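Local structure of CDP-4-keto-6-deoxy-D-glucose-3-dehydrase (3BB8) at residues 90-95 and 287-292; 85-90 and 118-123; 319-324 and 345-350; 139-144 and 330-335; 47-52 and 296-301. The protein probably catalyses, with pyridoxal 5'-phosphate as cofactor, the C-3 dehydration of CDP-4-keto-6-deoxy-D-glucose, a step in making deoxysugars for lipopolysaccharide. The protein carries 1 engineered substitution. All blocks are in the same frame, centred on the assembly; numbering follows the deposited sequence.

Interaction 1 of 5, residues 90-95 and 287-292; sequences NLLALT and YNLKIT. With PLP (pyridoxal-5'-phosphate), chain E.
Leu91 and Leu92 of helix 86-96 pack against Tyr287 and Leu289 of the loop 287-292, joining the helix that begins at the cofactor phosphate to the approach to helix 293-323, within the aspartate aminotransferase fold. The aromatic part is a CH-pi contact. Leu91 has its CG opposite the backbone N (chi1 179°), which carries CD2 over one face of the Tyr287 ring, 4.2 Å from the centroid and nearer the rim than the middle. Thr95 CG2 comes to the edge of the same ring, 4.4 Å from Tyr287 CE1. Purely aliphatic contacts continue the row: Leu289 CD1 lies 3.9 Å from Leu92 CD2 and 4.2 Å from Leu91 CD2, the side chains of Leu92 and Leu289 sliding past each other in opposite directions. Branched leucines suit this buried seam because their methyls can fill it without polar demands. Polar contacts lead to the second subunit: Asn288 lies beside the phosphate of the cofactor held there, and its backbone O is hydrogen-bonded to Ser85 OG of that subunit. Within the helix, Thr95 OG1 donates to Leu91 O at 2.6 Å, from above the carbonyl plane, while Thr95 N reaches that oxygen from the other face.

Interaction 2 of 5, residues 85-90 and 118-123; sequences SGSSAN and AGFPTT. With PLP (pyridoxal-5'-phosphate), chain C.
Ser87 OG is gripped from two sides: it donates to phosphate oxygen O3P of pyridoxal phosphate at 2.6 Å and accepts from Thr122 OG1 at 2.8 Å. Thr122 reaches it because OG1 sits between the backbone N and the carbonyl carbon (chi1 61°), so the threonine acts as a second shell that fixes the serine's rotation. Backbone amides add to the hold, Ser87 N giving O3P a second bond of 3.0 Å and Gly86 N binding O1P at 2.9 Å. Glycine suits that place, since a side chain there would run into the phosphate ester oxygen. Ser85 OG caps the helix by accepting from Ser88 N at 3.0 Å. Phe120 supplies the apolar part: one face of its ring lies over the cofactor's pyridine ring, CD2 3.5 Å from C6, while Pro121 CD covers the opposite face. Thr123 OG1 turns to Asp191, itself bonded to the cofactor. With the phosphate at the N-terminus of helix 86-96, its negative charge is probably stabilised by the amides and the helix dipole.

Interaction 3 of 5, residues 319-324 and 345-350; sequences YLKDAL and FGFPIT
Phe347 lies at the centre, its ring met by Leu320, Lys321 and Leu324, at and just past the end of helix 293-323. Leu320 CD2 sits over one face, 3.9 Å from the centroid and 17° off the ring normal, a CH-pi contact. Lys321 CB comes to the edge, in the ring plane and 3.7 Å from Phe347 CZ. Leu324 CD2 approaches Phe347 CE2 at 3.7 Å and also meets Ile349 CD1 at 4.0 Å. Phe347 gains this reach because its CG stands opposite the backbone N (chi1 -165°), which drives the ring out from the strand. In the next shell Phe317 meets the Phe347 ring, and Val426 of helix 419-432 packs on both leucines. Lysine suits the border: its aliphatic base lies against the rim of the aromatic ring, while the extended chain takes NZ off to a hydrogen bond with Pro334 O. A helix laid over a small antiparallel sheet is characteristic of the small C-terminal domain of the aspartate aminotransferase fold.

Interaction 4 of 5, residues 139-144 and 330-335; sequences VDIPTY and FIELPE
Pro142 and Glu335 set their side chains at a slant to each other, the proline's CG standing over the face of the Glu335 carboxylate, 3.8 Å from CD. The same CG touches Leu333 O at 3.5 Å, so this one carbon meets both a backbone carbonyl and the acid group. A cis peptide before Pro142, which proline tolerates well, turns the chain sharply as it leaves strand 133-140 of the large mixed sheet; the contact joins this turn to the end of strand 331-332, an outer strand of the small antiparallel sheet. Ile141 and Glu332 cross at about a right angle, with CG2 of the isoleucine 3.9 Å from OE1 of the glutamate. That carboxylate is turned mainly to outside partners, OE2 forming salt bridges with Arg403 and Lys352. Thr143 sets its flank against the other backbone: CG2 lies 3.3 Å from Glu335 O, and Thr143 CA makes a C-H...O contact with that oxygen at 3.5 Å. Its OG1 faces back instead, donating to Asp140 OD1 at 3.2 Å on the anti side of the carboxylate. Apolar flanks thus lie against carbonyl and carboxylate oxygens, while Arg403 and Lys352 would favour the ionised form of Glu332.

Interaction 5 of 5, residues 47-52 and 296-301; sequences QLMVEA and AACGLA
Leu48 holds its CG opposite the carbonyl carbon (chi1 -60°) and runs on nearly extended, which sends CD1 across to helix 293-323, 4.0 Å from Ala301 CB and 4.1 Å from Leu300 CB. Met49 starts from a similar first torsion but bends at its end (chi3 -77°); SD settles 3.9 Å from Cys298 CB, sulfur beside the base of a small polarisable side chain. Between these two arms lies Ala297, whose CB meets Leu48 CB at 3.8 Å and Ala52 CB at 4.0 Å and also presses on the backbone carbonyl of Leu48. Small residues suit this spot, because the helices come close: the segment axes approach to 7.9 Å and run nearly antiparallel, at 150°. Helix 293-323 is the long helix that, as in other enzymes of the aspartate aminotransferase fold, runs from the large domain to the small one; helix 43-55 lies along its first turns. Phe63 of helix 62-75 packs on Ala52, and Ala66 of that helix touches Leu300. The other flank faces the second subunit, whose Ser53 packs on Met49 and whose Leu58 packs on Cys298.

Interactions 1 and 2 share Asn90 and helix 86-96, with centres 11 Å apart: one face of the helix serves the subunit's own cofactor site, another meets the loop that runs to the neighbour's site. Interaction 5 spans interaction 1 along the chain, 47-52 preceding both its segments, while 287-292 leads into helix 293-323. That helix also carries interaction 3, about 33 Å from interaction 5 between centres. Interactions 3 and 4 have centres 10 Å apart and meet through neighbouring strands 347-351 and 331-332. Interaction 4 touches interaction 2, Val139 packing on Ala118. Interactions 1, 2 and 5 reach the second subunit, so cofactor site and dimer interface are built together, whereas interactions 3 and 4 touch no other chain.

Interaction 1 of 5, residues 90-95 and 287-292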
# COMPACT_ATOMS: atom_id res chain seq x y z
N ASN A 90 4.19 -5.11 -8.12
CA ASN A 90 5.46 -5.00 -8.85
C ASN A 90 6.59 -4.71 -7.86
O ASN A 90 7.67 -5.29 -7.97
CB ASN A 90 5.41 -3.89 -9.91
CG ASN A 90 4.65 -4.31 -11.17
OD1 ASN A 90 4.28 -3.48 -11.99
ND2 ASN A 90 4.43 -5.60 -11.32
N LEU A 91 6.35 -3.81 -6.91
CA LEU A 91 7.37 -3.46 -5.91
C LEU A 91 7.82 -4.67 -5.10
O LEU A 91 9.02 -4.89 -4.93
CB LEU A 91 6.83 -2.40 -4.95
CG LEU A 91 7.81 -1.98 -3.84
CD1 LEU A 91 9.08 -1.42 -4.46
CD2 LEU A 91 7.15 -0.94 -2.95
N LEU A 92 6.86 -5.47 -4.63
CA LEU A 92 7.15 -6.67 -3.84
C LEU A 92 7.87 -7.77 -4.65
O LEU A 92 8.77 -8.44 -4.15
CB LEU A 92 5.85 -7.23 -3.24
CG LEU A 92 5.21 -6.41 -2.10
CD1 LEU A 92 3.85 -6.97 -1.74
CD2 LEU A 92 6.14 -6.45 -0.88
N ALA A 93 7.46 -7.94 -5.91
CA ALA A 93 8.05 -8.94 -6.79
C ALA A 93 9.55 -8.70 -7.00
O ALA A 93 10.36 -9.62 -6.83
CB ALA A 93 7.33 -8.93 -8.14
N LEU A 94 9.92 -7.47 -7.34
CA LEU A 94 11.32 -7.12 -7.58
C LEU A 94 12.13 -7.07 -6.28
O LEU A 94 13.28 -7.50 -6.25
CB LEU A 94 11.40 -5.77 -8.29
CG LEU A 94 12.68 -5.25 -8.95
CD1 LEU A 94 13.72 -4.85 -7.90
CD2 LEU A 94 13.22 -6.30 -9.90
N THR A 95 11.54 -6.53 -5.22
CA THR A 95 12.22 -6.41 -3.94
C THR A 95 12.57 -7.76 -3.35
O THR A 95 13.66 -7.95 -2.84
CB THR A 95 11.35 -5.63 -2.93
OG1 THR A 95 11.09 -4.32 -3.45
CG2 THR A 95 12.08 -5.52 -1.57
N TYR A 287 7.88 -3.59 4.33
CA TYR A 287 6.85 -2.56 4.21
C TYR A 287 5.63 -3.13 4.91
O TYR A 287 5.72 -4.10 5.64
CB TYR A 287 6.44 -2.37 2.74
CG TYR A 287 7.54 -1.99 1.79
CD1 TYR A 287 8.32 -2.96 1.16
CD2 TYR A 287 7.83 -0.65 1.55
CE1 TYR A 287 9.35 -2.59 0.30
CE2 TYR A 287 8.85 -0.28 0.70
CZ TYR A 287 9.61 -1.25 0.08
OH TYR A 287 10.63 -0.86 -0.74
N ASN A 288 4.50 -2.48 4.68
CA ASN A 288 3.21 -2.96 5.17
C ASN A 288 2.30 -2.64 4.00
O ASN A 288 1.62 -1.61 3.97
CB ASN A 288 2.71 -2.23 6.40
CG ASN A 288 1.36 -2.76 6.86
OD1 ASN A 288 0.79 -2.28 7.84
ND2 ASN A 288 0.83 -3.75 6.14
N LEU A 289 2.33 -3.52 3.02
CA LEU A 289 1.41 -3.47 1.90
C LEU A 289 0.29 -4.52 1.83
O LEU A 289 0.22 -5.29 0.88
CB LEU A 289 2.32 -3.58 0.68
CG LEU A 289 3.42 -2.50 0.62
CD1 LEU A 289 4.51 -2.92 -0.36
CD2 LEU A 289 2.82 -1.17 0.22
N LYS A 290 -0.56 -4.54 2.85
CA LYS A 290 -1.69 -5.48 2.87
C LYS A 290 -3.01 -4.73 2.66
O LYS A 290 -3.07 -3.50 2.79
CB LYS A 290 -1.77 -6.24 4.20
CG LYS A 290 -0.53 -7.03 4.55
CD LYS A 290 -0.74 -7.93 5.76
CE LYS A 290 0.11 -7.51 6.96
NZ LYS A 290 -0.24 -6.17 7.51
N ILE A 291 -4.06 -5.47 2.32
CA ILE A 291 -5.36 -4.86 2.12
C ILE A 291 -6.37 -5.35 3.15
O ILE A 291 -6.01 -6.07 4.09
CB ILE A 291 -5.93 -5.11 0.68
CG1 ILE A 291 -6.50 -6.53 0.54
CG2 ILE A 291 -4.83 -4.87 -0.34
CD1 ILE A 291 -5.48 -7.62 0.51
N THR A 292 -7.61 -4.92 2.99
CA THR A 292 -8.68 -5.29 3.91
C THR A 292 -9.52 -6.43 3.33
O THR A 292 -9.45 -6.71 2.13
CB THR A 292 -9.61 -4.10 4.17
OG1 THR A 292 -10.34 -3.79 2.97
CG2 THR A 292 -8.81 -2.88 4.61
N1 PLP E . 5.52 3.00 13.43
C2 PLP E . 5.09 2.60 14.69
C2A PLP E . 5.85 3.13 15.90
C3 PLP E . 3.97 1.71 14.80
O3 PLP E . 3.52 1.29 16.00
C4 PLP E . 3.29 1.24 13.60
C4A PLP E . 2.06 0.31 13.78
C5 PLP E . 3.78 1.68 12.33
C6 PLP E . 4.92 2.58 12.29
C5A PLP E . 3.24 1.32 10.98
O4P PLP E . 1.91 1.08 10.94
P PLP E . 1.21 -0.12 10.15
O1P PLP E . -0.22 0.29 9.95
O2P PLP E . 1.34 -1.41 11.16
O3P PLP E . 1.95 -0.39 8.82

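Interaction 2 of 5, residues 85-90 and 118-123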
# COMPACT_ATOMS: atom_id res chain seq x y z
N SER A 85 -2.00 -2.70 -4.46
CA SER A 85 -2.22 -2.27 -5.82
C SER A 85 -1.32 -3.04 -6.75
O SER A 85 -0.44 -3.78 -6.31
CB SER A 85 -1.88 -0.77 -5.95
OG SER A 85 -0.50 -0.54 -5.66
N GLY A 86 -1.51 -2.84 -8.05
CA GLY A 86 -0.66 -3.49 -9.02
C GLY A 86 0.76 -2.96 -8.85
O GLY A 86 1.74 -3.71 -8.98
N SER A 87 0.88 -1.66 -8.57
CA SER A 87 2.20 -1.05 -8.39
C SER A 87 2.88 -1.69 -7.17
O SER A 87 4.07 -1.97 -7.19
CB SER A 87 2.08 0.46 -8.18
OG SER A 87 1.43 1.10 -9.27
N SER A 88 2.13 -1.91 -6.10
CA SER A 88 2.72 -2.52 -4.91
C SER A 88 3.13 -3.95 -5.23
O SER A 88 4.15 -4.43 -4.73
CB SER A 88 1.73 -2.50 -3.75
OG SER A 88 1.52 -1.18 -3.30
N ALA A 89 2.35 -4.63 -6.06
CA ALA A 89 2.68 -6.00 -6.43
C ALA A 89 4.03 -5.99 -7.14
O ALA A 89 4.92 -6.78 -6.79
CB ALA A 89 1.60 -6.59 -7.34
N ASN A 90 4.19 -5.11 -8.12
CA ASN A 90 5.46 -5.00 -8.85
C ASN A 90 6.59 -4.71 -7.86
O ASN A 90 7.67 -5.29 -7.97
CB ASN A 90 5.41 -3.89 -9.91
CG ASN A 90 4.65 -4.31 -11.17
OD1 ASN A 90 4.28 -3.48 -11.99
ND2 ASN A 90 4.43 -5.60 -11.32
N ALA A 118 8.50 1.83 -23.28
CA ALA A 118 7.12 2.07 -23.67
C ALA A 118 6.21 1.30 -22.73
O ALA A 118 5.69 0.25 -23.08
CB ALA A 118 6.90 1.63 -25.12
N GLY A 119 6.00 1.82 -21.53
CA GLY A 119 5.15 1.13 -20.59
C GLY A 119 4.59 1.97 -19.46
O GLY A 119 4.40 3.19 -19.59
N PHE A 120 4.32 1.32 -18.34
CA PHE A 120 3.77 2.00 -17.19
C PHE A 120 4.89 2.23 -16.18
O PHE A 120 5.73 1.36 -15.97
CB PHE A 120 2.66 1.16 -16.55
CG PHE A 120 1.85 1.92 -15.56
CD1 PHE A 120 0.95 2.89 -15.98
CD2 PHE A 120 2.05 1.74 -14.19
CE1 PHE A 120 0.26 3.67 -15.06
CE2 PHE A 120 1.36 2.52 -13.27
CZ PHE A 120 0.47 3.49 -13.70
N PRO A 121 4.93 3.43 -15.56
CA PRO A 121 5.96 3.78 -14.58
C PRO A 121 6.31 2.76 -13.48
O PRO A 121 7.48 2.42 -13.32
CB PRO A 121 5.47 5.12 -14.01
CG PRO A 121 4.03 5.19 -14.41
CD PRO A 121 4.02 4.56 -15.76
N THR A 122 5.32 2.26 -12.76
CA THR A 122 5.59 1.32 -11.68
C THR A 122 6.07 -0.08 -12.10
O THR A 122 6.36 -0.94 -11.26
CB THR A 122 4.39 1.23 -10.73
OG1 THR A 122 3.23 0.75 -11.44
CG2 THR A 122 4.09 2.60 -10.15
N THR A 123 6.17 -0.31 -13.41
CA THR A 123 6.69 -1.59 -13.90
C THR A 123 8.21 -1.50 -13.74
O THR A 123 8.89 -2.49 -13.45
CB THR A 123 6.39 -1.79 -15.40
OG1 THR A 123 4.99 -2.00 -15.57
CG2 THR A 123 7.17 -2.98 -15.98
N1 PLP C . 1.64 -1.95 -14.64
C2 PLP C . 0.73 -1.75 -15.67
C2A PLP C . 1.16 -2.14 -17.07
C3 PLP C . -0.56 -1.20 -15.38
O3 PLP C . -1.47 -0.98 -16.36
C4 PLP C . -0.91 -0.85 -14.01
C4A PLP C . -2.35 -0.28 -13.75
C5 PLP C . 0.07 -1.07 -13.00
C6 PLP C . 1.36 -1.63 -13.36
C5A PLP C . -0.06 -0.79 -11.53
O4P PLP C . -1.31 -0.99 -11.04
P PLP C . -2.07 -0.03 -10.00
O1P PLP C . -3.17 -0.88 -9.38
O2P PLP C . -2.69 1.18 -10.91
O3P PLP C . -1.08 0.52 -8.96

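Interaction 3 of 5, residues 319-324 and 345-350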
# COMPACT_ATOMS: atom_id res chain seq x y z
N TYR A 319 -14.64 -7.53 -33.13
CA TYR A 319 -15.68 -6.73 -33.74
C TYR A 319 -15.13 -5.36 -34.15
O TYR A 319 -15.05 -5.04 -35.33
CB TYR A 319 -16.83 -6.55 -32.74
CG TYR A 319 -18.05 -5.86 -33.29
CD1 TYR A 319 -18.86 -6.48 -34.24
CD2 TYR A 319 -18.41 -4.58 -32.85
CE1 TYR A 319 -20.00 -5.85 -34.74
CE2 TYR A 319 -19.54 -3.95 -33.34
CZ TYR A 319 -20.34 -4.58 -34.28
OH TYR A 319 -21.47 -3.96 -34.75
N LEU A 320 -14.74 -4.56 -33.15
CA LEU A 320 -14.21 -3.23 -33.38
C LEU A 320 -13.13 -3.17 -34.46
O LEU A 320 -13.17 -2.31 -35.33
CB LEU A 320 -13.65 -2.66 -32.08
CG LEU A 320 -13.18 -1.20 -32.11
CD1 LEU A 320 -14.35 -0.29 -32.52
CD2 LEU A 320 -12.66 -0.82 -30.73
N LYS A 321 -12.16 -4.09 -34.40
CA LYS A 321 -11.08 -4.10 -35.38
C LYS A 321 -11.58 -4.41 -36.79
O LYS A 321 -11.07 -3.87 -37.77
CB LYS A 321 -10.01 -5.13 -35.00
CG LYS A 321 -8.82 -5.11 -35.96
CD LYS A 321 -7.86 -6.24 -35.73
CE LYS A 321 -6.74 -6.22 -36.75
NZ LYS A 321 -5.84 -7.38 -36.63
N ASP A 322 -12.56 -5.30 -36.89
CA ASP A 322 -13.12 -5.66 -38.19
C ASP A 322 -13.76 -4.41 -38.78
O ASP A 322 -13.49 -4.04 -39.92
CB ASP A 322 -14.17 -6.75 -38.03
CG ASP A 322 -14.83 -7.12 -39.34
OD1 ASP A 322 -14.14 -7.68 -40.22
OD2 ASP A 322 -16.04 -6.82 -39.50
N ALA A 323 -14.62 -3.78 -37.99
CA ALA A 323 -15.30 -2.58 -38.40
C ALA A 323 -14.34 -1.44 -38.77
O ALA A 323 -14.56 -0.72 -39.75
CB ALA A 323 -16.24 -2.13 -37.30
N LEU A 324 -13.28 -1.27 -37.98
CA LEU A 324 -12.30 -0.21 -38.19
C LEU A 324 -11.32 -0.49 -39.33
O LEU A 324 -10.43 0.31 -39.62
CB LEU A 324 -11.51 0.02 -36.90
CG LEU A 324 -11.63 1.36 -36.18
CD1 LEU A 324 -13.05 1.88 -36.25
CD2 LEU A 324 -11.19 1.18 -34.73
N PHE A 345 -6.94 -5.48 -22.89
CA PHE A 345 -7.20 -4.52 -21.82
C PHE A 345 -7.82 -3.29 -22.47
O PHE A 345 -8.76 -2.68 -21.93
CB PHE A 345 -5.88 -4.15 -21.13
CG PHE A 345 -6.00 -3.04 -20.11
CD1 PHE A 345 -5.83 -1.71 -20.48
CD2 PHE A 345 -6.28 -3.33 -18.78
CE1 PHE A 345 -5.93 -0.69 -19.53
CE2 PHE A 345 -6.39 -2.32 -17.83
CZ PHE A 345 -6.22 -0.99 -18.21
N GLY A 346 -7.28 -2.95 -23.63
CA GLY A 346 -7.77 -1.81 -24.39
C GLY A 346 -7.47 -2.04 -25.85
O GLY A 346 -6.85 -3.05 -26.21
N PHE A 347 -7.88 -1.11 -26.71
CA PHE A 347 -7.67 -1.21 -28.15
C PHE A 347 -6.66 -0.16 -28.62
O PHE A 347 -7.02 1.00 -28.81
CB PHE A 347 -9.01 -0.99 -28.87
CG PHE A 347 -9.01 -1.41 -30.31
CD1 PHE A 347 -9.17 -2.75 -30.65
CD2 PHE A 347 -8.89 -0.46 -31.32
CE1 PHE A 347 -9.20 -3.15 -31.99
CE2 PHE A 347 -8.93 -0.84 -32.66
CZ PHE A 347 -9.09 -2.18 -33.00
N PRO A 348 -5.39 -0.54 -28.80
CA PRO A 348 -4.33 0.38 -29.23
C PRO A 348 -4.31 0.70 -30.74
O PRO A 348 -4.33 -0.20 -31.58
CB PRO A 348 -3.06 -0.33 -28.79
CG PRO A 348 -3.40 -1.78 -29.05
CD PRO A 348 -4.82 -1.88 -28.50
N ILE A 349 -4.24 1.99 -31.05
CA ILE A 349 -4.23 2.47 -32.43
C ILE A 349 -3.13 3.49 -32.66
O ILE A 349 -2.99 4.45 -31.90
CB ILE A 349 -5.58 3.14 -32.77
CG1 ILE A 349 -6.71 2.12 -32.64
CG2 ILE A 349 -5.53 3.72 -34.19
CD1 ILE A 349 -8.09 2.74 -32.66
N THR A 350 -2.36 3.30 -33.73
CA THR A 350 -1.32 4.24 -34.10
C THR A 350 -1.71 5.04 -35.34
O THR A 350 -1.86 4.48 -36.43
CB THR A 350 0.02 3.53 -34.36
OG1 THR A 350 0.49 2.92 -33.15
CG2 THR A 350 1.06 4.51 -34.87

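Interaction 4 of 5, residues 139-144 and 330-335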
# COMPACT_ATOMS: atom_id res chain seq x y z
N VAL A 139 10.38 -1.41 -28.51
CA VAL A 139 9.22 -2.29 -28.64
C VAL A 139 8.84 -2.40 -30.11
O VAL A 139 9.49 -1.82 -30.99
CB VAL A 139 8.01 -1.73 -27.87
CG1 VAL A 139 8.31 -1.67 -26.38
CG2 VAL A 139 7.65 -0.36 -28.40
N ASP A 140 7.78 -3.15 -30.39
CA ASP A 140 7.30 -3.34 -31.75
C ASP A 140 5.86 -2.86 -31.90
O ASP A 140 5.04 -3.04 -31.00
CB ASP A 140 7.41 -4.81 -32.16
CG ASP A 140 6.63 -5.12 -33.41
OD1 ASP A 140 5.42 -5.41 -33.30
OD2 ASP A 140 7.22 -5.09 -34.51
N ILE A 141 5.56 -2.26 -33.05
CA ILE A 141 4.18 -2.07 -33.48
C ILE A 141 3.79 -3.09 -34.54
O ILE A 141 4.60 -3.47 -35.38
CB ILE A 141 3.95 -0.65 -34.03
CG1 ILE A 141 4.44 0.40 -33.03
CG2 ILE A 141 2.48 -0.43 -34.35
CD1 ILE A 141 4.70 1.76 -33.64
N PRO A 142 2.53 -3.52 -34.50
CA PRO A 142 1.53 -2.90 -33.64
C PRO A 142 1.08 -3.83 -32.52
O PRO A 142 -0.06 -3.76 -32.07
CB PRO A 142 0.36 -2.64 -34.60
CG PRO A 142 0.50 -3.68 -35.64
CD PRO A 142 1.98 -3.89 -35.82
N THR A 143 1.98 -4.71 -32.08
CA THR A 143 1.76 -5.48 -30.86
C THR A 143 2.03 -4.64 -29.62
O THR A 143 1.45 -4.88 -28.56
CB THR A 143 2.66 -6.73 -30.82
OG1 THR A 143 4.01 -6.35 -30.55
CG2 THR A 143 2.61 -7.47 -32.15
N TYR A 144 2.91 -3.65 -29.75
CA TYR A 144 3.23 -2.76 -28.65
C TYR A 144 3.94 -3.43 -27.47
O TYR A 144 3.85 -2.97 -26.34
CB TYR A 144 1.97 -2.02 -28.18
CG TYR A 144 1.28 -1.30 -29.31
CD1 TYR A 144 0.19 -1.87 -29.97
CD2 TYR A 144 1.76 -0.07 -29.77
CE1 TYR A 144 -0.40 -1.24 -31.06
CE2 TYR A 144 1.18 0.56 -30.86
CZ TYR A 144 0.10 -0.03 -31.50
OH TYR A 144 -0.48 0.58 -32.60
N PHE A 330 -5.33 5.33 -42.78
CA PHE A 330 -4.94 6.41 -41.88
C PHE A 330 -4.42 5.94 -40.52
O PHE A 330 -3.59 6.61 -39.90
CB PHE A 330 -6.13 7.35 -41.67
CG PHE A 330 -6.69 7.87 -42.95
CD1 PHE A 330 -5.91 8.70 -43.77
CD2 PHE A 330 -7.96 7.51 -43.37
CE1 PHE A 330 -6.40 9.16 -44.99
CE2 PHE A 330 -8.47 7.96 -44.60
CZ PHE A 330 -7.68 8.79 -45.41
N ILE A 331 -4.90 4.78 -40.07
CA ILE A 331 -4.48 4.25 -38.79
C ILE A 331 -4.07 2.79 -38.85
O ILE A 331 -4.63 2.01 -39.63
CB ILE A 331 -5.59 4.45 -37.73
CG1 ILE A 331 -6.92 3.85 -38.20
CG2 ILE A 331 -5.83 5.93 -37.49
CD1 ILE A 331 -7.07 2.40 -37.93
N GLU A 332 -3.08 2.43 -38.05
CA GLU A 332 -2.60 1.06 -37.98
C GLU A 332 -3.35 0.33 -36.88
O GLU A 332 -3.35 0.76 -35.72
CB GLU A 332 -1.10 1.07 -37.70
CG GLU A 332 -0.27 1.34 -38.94
CD GLU A 332 1.09 1.91 -38.63
OE1 GLU A 332 1.75 1.41 -37.69
OE2 GLU A 332 1.51 2.86 -39.31
N LEU A 333 -4.01 -0.76 -37.24
CA LEU A 333 -4.80 -1.52 -36.27
C LEU A 333 -3.95 -2.51 -35.48
O LEU A 333 -2.97 -3.04 -35.98
CB LEU A 333 -5.95 -2.23 -36.98
CG LEU A 333 -6.97 -1.27 -37.59
CD1 LEU A 333 -7.99 -2.05 -38.41
CD2 LEU A 333 -7.66 -0.49 -36.49
N PRO A 334 -4.35 -2.78 -34.22
CA PRO A 334 -3.64 -3.70 -33.32
C PRO A 334 -3.55 -5.15 -33.78
O PRO A 334 -4.43 -5.66 -34.47
CB PRO A 334 -4.40 -3.55 -32.01
CG PRO A 334 -5.79 -3.24 -32.46
CD PRO A 334 -5.56 -2.25 -33.57
N GLU A 335 -2.46 -5.81 -33.40
CA GLU A 335 -2.24 -7.20 -33.77
C GLU A 335 -1.72 -8.04 -32.61
O GLU A 335 -0.66 -7.75 -32.03
CB GLU A 335 -1.27 -7.27 -34.95
CG GLU A 335 -1.92 -6.99 -36.30
CD GLU A 335 -0.90 -6.74 -37.40
OE1 GLU A 335 0.21 -7.31 -37.33
OE2 GLU A 335 -1.22 -5.97 -38.33

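Interaction 5 of 5, residues 47-52 and 296-301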
# COMPACT_ATOMS: atom_id res chain seq x y z
N GLN A 47 -22.98 -7.19 -2.23
CA GLN A 47 -23.41 -8.08 -1.17
C GLN A 47 -22.22 -8.53 -0.32
O GLN A 47 -22.22 -8.34 0.91
CB GLN A 47 -24.13 -9.29 -1.75
CG GLN A 47 -25.49 -8.94 -2.35
CD GLN A 47 -26.30 -10.17 -2.74
OE1 GLN A 47 -25.82 -11.02 -3.49
NE2 GLN A 47 -27.53 -10.25 -2.24
N LEU A 48 -21.21 -9.11 -0.96
CA LEU A 48 -20.03 -9.56 -0.24
C LEU A 48 -19.37 -8.43 0.55
O LEU A 48 -19.02 -8.62 1.71
CB LEU A 48 -19.02 -10.20 -1.20
CG LEU A 48 -19.52 -11.42 -1.97
CD1 LEU A 48 -18.33 -12.24 -2.47
CD2 LEU A 48 -20.39 -12.29 -1.06
N MET A 49 -19.21 -7.26 -0.06
CA MET A 49 -18.60 -6.16 0.67
C MET A 49 -19.38 -5.87 1.95
O MET A 49 -18.81 -5.47 2.96
CB MET A 49 -18.52 -4.90 -0.19
CG MET A 49 -17.50 -5.01 -1.30
SD MET A 49 -17.14 -3.41 -2.02
CE MET A 49 -18.62 -3.17 -3.04
N VAL A 50 -20.69 -6.09 1.90
CA VAL A 50 -21.53 -5.87 3.07
C VAL A 50 -21.24 -6.98 4.07
O VAL A 50 -21.14 -6.73 5.27
CB VAL A 50 -23.03 -5.86 2.70
CG1 VAL A 50 -23.88 -6.02 3.95
CG2 VAL A 50 -23.37 -4.53 2.03
N GLU A 51 -21.09 -8.21 3.58
CA GLU A 51 -20.78 -9.33 4.46
C GLU A 51 -19.50 -9.04 5.22
O GLU A 51 -19.47 -9.13 6.45
CB GLU A 51 -20.62 -10.62 3.66
CG GLU A 51 -21.93 -11.31 3.36
CD GLU A 51 -21.86 -12.80 3.61
OE1 GLU A 51 -21.19 -13.52 2.82
OE2 GLU A 51 -22.47 -13.26 4.61
N ALA A 52 -18.45 -8.69 4.49
CA ALA A 52 -17.16 -8.37 5.08
C ALA A 52 -17.31 -7.22 6.07
O ALA A 52 -16.72 -7.24 7.15
CB ALA A 52 -16.16 -8.02 3.99
N ALA A 296 -10.99 -7.58 -0.42
CA ALA A 296 -10.95 -8.99 -0.79
C ALA A 296 -12.32 -9.48 -1.27
O ALA A 296 -12.42 -10.24 -2.23
CB ALA A 296 -10.48 -9.83 0.39
N ALA A 297 -13.37 -9.05 -0.58
CA ALA A 297 -14.74 -9.44 -0.91
C ALA A 297 -15.11 -9.03 -2.33
O ALA A 297 -15.53 -9.87 -3.15
CB ALA A 297 -15.72 -8.81 0.08
N CYS A 298 -14.95 -7.74 -2.62
CA CYS A 298 -15.27 -7.21 -3.94
C CYS A 298 -14.55 -8.04 -4.98
O CYS A 298 -15.14 -8.47 -5.96
CB CYS A 298 -14.83 -5.75 -4.03
SG CYS A 298 -15.44 -4.85 -5.49
N GLY A 299 -13.27 -8.29 -4.75
CA GLY A 299 -12.50 -9.08 -5.69
C GLY A 299 -13.03 -10.49 -5.86
O GLY A 299 -13.04 -11.02 -6.97
N LEU A 300 -13.49 -11.11 -4.77
CA LEU A 300 -14.01 -12.48 -4.84
C LEU A 300 -15.23 -12.54 -5.76
O LEU A 300 -15.30 -13.40 -6.63
CB LEU A 300 -14.37 -13.00 -3.45
CG LEU A 300 -14.80 -14.47 -3.39
CD1 LEU A 300 -13.71 -15.37 -3.94
CD2 LEU A 300 -15.11 -14.83 -1.95
N ALA A 301 -16.18 -11.63 -5.56
CA ALA A 301 -17.37 -11.58 -6.41
C ALA A 301 -16.95 -11.45 -7.87
O ALA A 301 -17.39 -12.21 -8.73
CB ALA A 301 -18.25 -10.39 -6.01